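Local coordinates for cycloserine biosynthesis protein DcsG (Streptomyces lavendulae, PDB 6JIL) that catalyses the ATP-dependent, magnesium-requiring cyclization of O-ureido-D-serine to the antibiotic D-cycloserine, at residues R54-W59 against L272-L277. Numbering follows the deposited sequence.
Sequences RSPWTW and LCEPSL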
loop_
_atom_site.group_PDB
_atom_site.type_symbol
_atom_site.label_atom_id
_atom_site.label_comp_id
_atom_site.label_asym_id
_atom_site.label_seq_id
_atom_site.Cartn_x
_atom_site.Cartn_y
_atom_site.Cartn_z
ATOM N N ARG A 54 1.510 1.197 -11.780
ATOM C CA ARG A 54 2.759 0.804 -11.169
ATOM C C ARG A 54 3.281 1.773 -10.127
ATOM O O ARG A 54 3.406 1.414 -8.956
ATOM C CB ARG A 54 3.816 0.585 -12.255
ATOM C CG ARG A 54 3.563 -0.658 -13.103
ATOM C CD ARG A 54 3.481 -1.868 -12.199
ATOM N NE ARG A 54 4.589 -1.818 -11.259
ATOM C CZ ARG A 54 4.490 -2.077 -9.961
ATOM N NH1 ARG A 54 3.324 -2.426 -9.431
ATOM N NH2 ARG A 54 5.557 -1.926 -9.182
ATOM N N SER A 55 3.567 3.004 -10.540
ATOM C CA SER A 55 4.116 3.977 -9.612
ATOM C C SER A 55 3.670 5.431 -9.766
ATOM O O SER A 55 4.508 6.330 -9.820
ATOM C CB SER A 55 5.638 3.916 -9.679
ATOM O OG SER A 55 6.074 4.076 -11.018
ATOM N N PRO A 56 2.351 5.682 -9.831
ATOM C CA PRO A 56 1.850 7.050 -9.962
ATOM C C PRO A 56 1.783 7.521 -8.513
ATOM O O PRO A 56 0.750 7.985 -8.031
ATOM C CB PRO A 56 0.474 6.827 -10.549
ATOM C CG PRO A 56 0.018 5.631 -9.775
ATOM C CD PRO A 56 1.230 4.725 -9.768
ATOM N N TRP A 57 2.906 7.397 -7.821
ATOM C CA TRP A 57 2.937 7.701 -6.402
ATOM C C TRP A 57 2.655 9.104 -5.899
ATOM O O TRP A 57 2.529 9.303 -4.687
ATOM C CB TRP A 57 4.228 7.147 -5.798
ATOM C CG TRP A 57 4.302 5.642 -5.957
ATOM C CD1 TRP A 57 3.250 4.761 -5.948
ATOM C CD2 TRP A 57 5.479 4.850 -6.142
ATOM N NE1 TRP A 57 3.700 3.476 -6.123
ATOM C CE2 TRP A 57 5.065 3.500 -6.242
ATOM C CE3 TRP A 57 6.843 5.146 -6.232
ATOM C CZ2 TRP A 57 5.967 2.453 -6.430
ATOM C CZ3 TRP A 57 7.744 4.101 -6.421
ATOM C CH2 TRP A 57 7.300 2.771 -6.517
ATOM N N THR A 58 2.532 10.075 -6.799
ATOM C CA THR A 58 2.213 11.416 -6.335
ATOM C C THR A 58 0.702 11.484 -6.098
ATOM O O THR A 58 0.169 12.535 -5.754
ATOM C CB THR A 58 2.632 12.520 -7.351
ATOM O OG1 THR A 58 1.982 12.307 -8.609
ATOM C CG2 THR A 58 4.133 12.514 -7.543
ATOM N N TRP A 59 0.014 10.359 -6.277
ATOM C CA TRP A 59 -1.428 10.337 -6.057
ATOM C C TRP A 59 -1.691 10.689 -4.603
ATOM O O TRP A 59 -2.766 11.185 -4.260
ATOM C CB TRP A 59 -2.031 8.958 -6.368
ATOM C CG TRP A 59 -1.650 7.862 -5.402
ATOM C CD1 TRP A 59 -0.626 6.962 -5.536
ATOM C CD2 TRP A 59 -2.269 7.574 -4.143
ATOM N NE1 TRP A 59 -0.569 6.137 -4.438
ATOM C CE2 TRP A 59 -1.564 6.491 -3.566
ATOM C CE3 TRP A 59 -3.350 8.127 -3.443
ATOM C CZ2 TRP A 59 -1.904 5.952 -2.322
ATOM C CZ3 TRP A 59 -3.685 7.591 -2.204
ATOM C CH2 TRP A 59 -2.962 6.515 -1.658
ATOM N N LEU A 272 -2.514 -3.200 -3.109
ATOM C CA LEU A 272 -3.019 -4.003 -4.209
ATOM C C LEU A 272 -3.179 -3.256 -5.522
ATOM O O LEU A 272 -3.323 -3.874 -6.579
ATOM C CB LEU A 272 -4.364 -4.594 -3.805
ATOM C CG LEU A 272 -4.336 -5.196 -2.402
ATOM C CD1 LEU A 272 -5.707 -5.717 -2.048
ATOM C CD2 LEU A 272 -3.291 -6.305 -2.339
ATOM N N CYS A 273 -3.157 -1.931 -5.457
ATOM C CA CYS A 273 -3.334 -1.117 -6.649
ATOM C C CYS A 273 -2.033 -0.800 -7.361
ATOM O O CYS A 273 -1.838 -1.224 -8.493
ATOM C CB CYS A 273 -4.045 0.182 -6.293
ATOM S SG CYS A 273 -4.345 1.231 -7.715
ATOM N N GLU A 274 -1.160 -0.043 -6.698
ATOM C CA GLU A 274 0.134 0.336 -7.262
ATOM C C GLU A 274 1.255 0.105 -6.239
ATOM O O GLU A 274 1.901 1.045 -5.784
ATOM C CB GLU A 274 0.104 1.807 -7.684
ATOM C CG GLU A 274 -0.706 2.712 -6.771
ATOM C CD GLU A 274 -0.322 2.577 -5.309
ATOM O OE1 GLU A 274 -0.615 1.520 -4.707
ATOM O OE2 GLU A 274 0.278 3.525 -4.761
ATOM N N PRO A 275 1.504 -1.159 -5.879
ATOM C CA PRO A 275 2.541 -1.494 -4.903
ATOM C C PRO A 275 3.970 -1.553 -5.395
ATOM O O PRO A 275 4.248 -1.897 -6.550
ATOM C CB PRO A 275 2.113 -2.864 -4.433
ATOM C CG PRO A 275 1.667 -3.487 -5.739
ATOM C CD PRO A 275 0.802 -2.384 -6.318
ATOM N N SER A 276 4.880 -1.207 -4.500
ATOM C CA SER A 276 6.285 -1.360 -4.798
ATOM C C SER A 276 6.323 -2.863 -4.527
ATOM O O SER A 276 5.818 -3.324 -3.494
ATOM C CB SER A 276 7.139 -0.615 -3.780
ATOM O OG SER A 276 8.437 -1.181 -3.690
ATOM N N LEU A 277 6.884 -3.632 -5.447
ATOM C CA LEU A 277 6.918 -5.085 -5.286
ATOM C C LEU A 277 8.260 -5.690 -4.874
ATOM O O LEU A 277 8.313 -6.859 -4.501
ATOM C CB LEU A 277 6.421 -5.733 -6.579
ATOM C CG LEU A 277 4.965 -5.393 -6.912
ATOM C CD1 LEU A 277 4.676 -5.662 -8.380
ATOM C CD2 LEU A 277 4.041 -6.219 -6.029
#
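E274 sits between two tryptophans and gives each an acceptor. Its backbone O takes the indole NE1 of W57 at 3.0 Å, a nearly straight bond (167°) in the ring plane. Its carboxylate reaches past the edge of W57 to W59: with CG between backbone N and carbonyl carbon (chi1 36°) and a bend at chi2, OE2 comes to 3.4 Å from W57 CD1 and 2.8 Å from W59 NE1. The W59 bond is short but bent (138°), NE1 above the carboxylate plane and the oxygen off the indole plane. Each indole stands almost perpendicular to that carboxylate. Buried E274, P56 and W59 form the tight part: CB of E274 packs on P56 CD at 3.8 Å. Beyond it, R54 curls back through chi2 and chi3 until NH1 (3.1 Å) and NH2 (2.9 Å) both grip P275 O, while CD1 of L277 lies over a guanidinium face. The looser side is at partly exposed S276, where W57 CZ2 comes no nearer than 4.2 Å to CA; the S276 hydroxyl bonds instead to R220, a probable active-site residue. The contact joins the end of strand 50-55 of the parallel sheet to the loop after magnesium ligands E269 and E271, at the active-site cleft of an ATP-grasp fold.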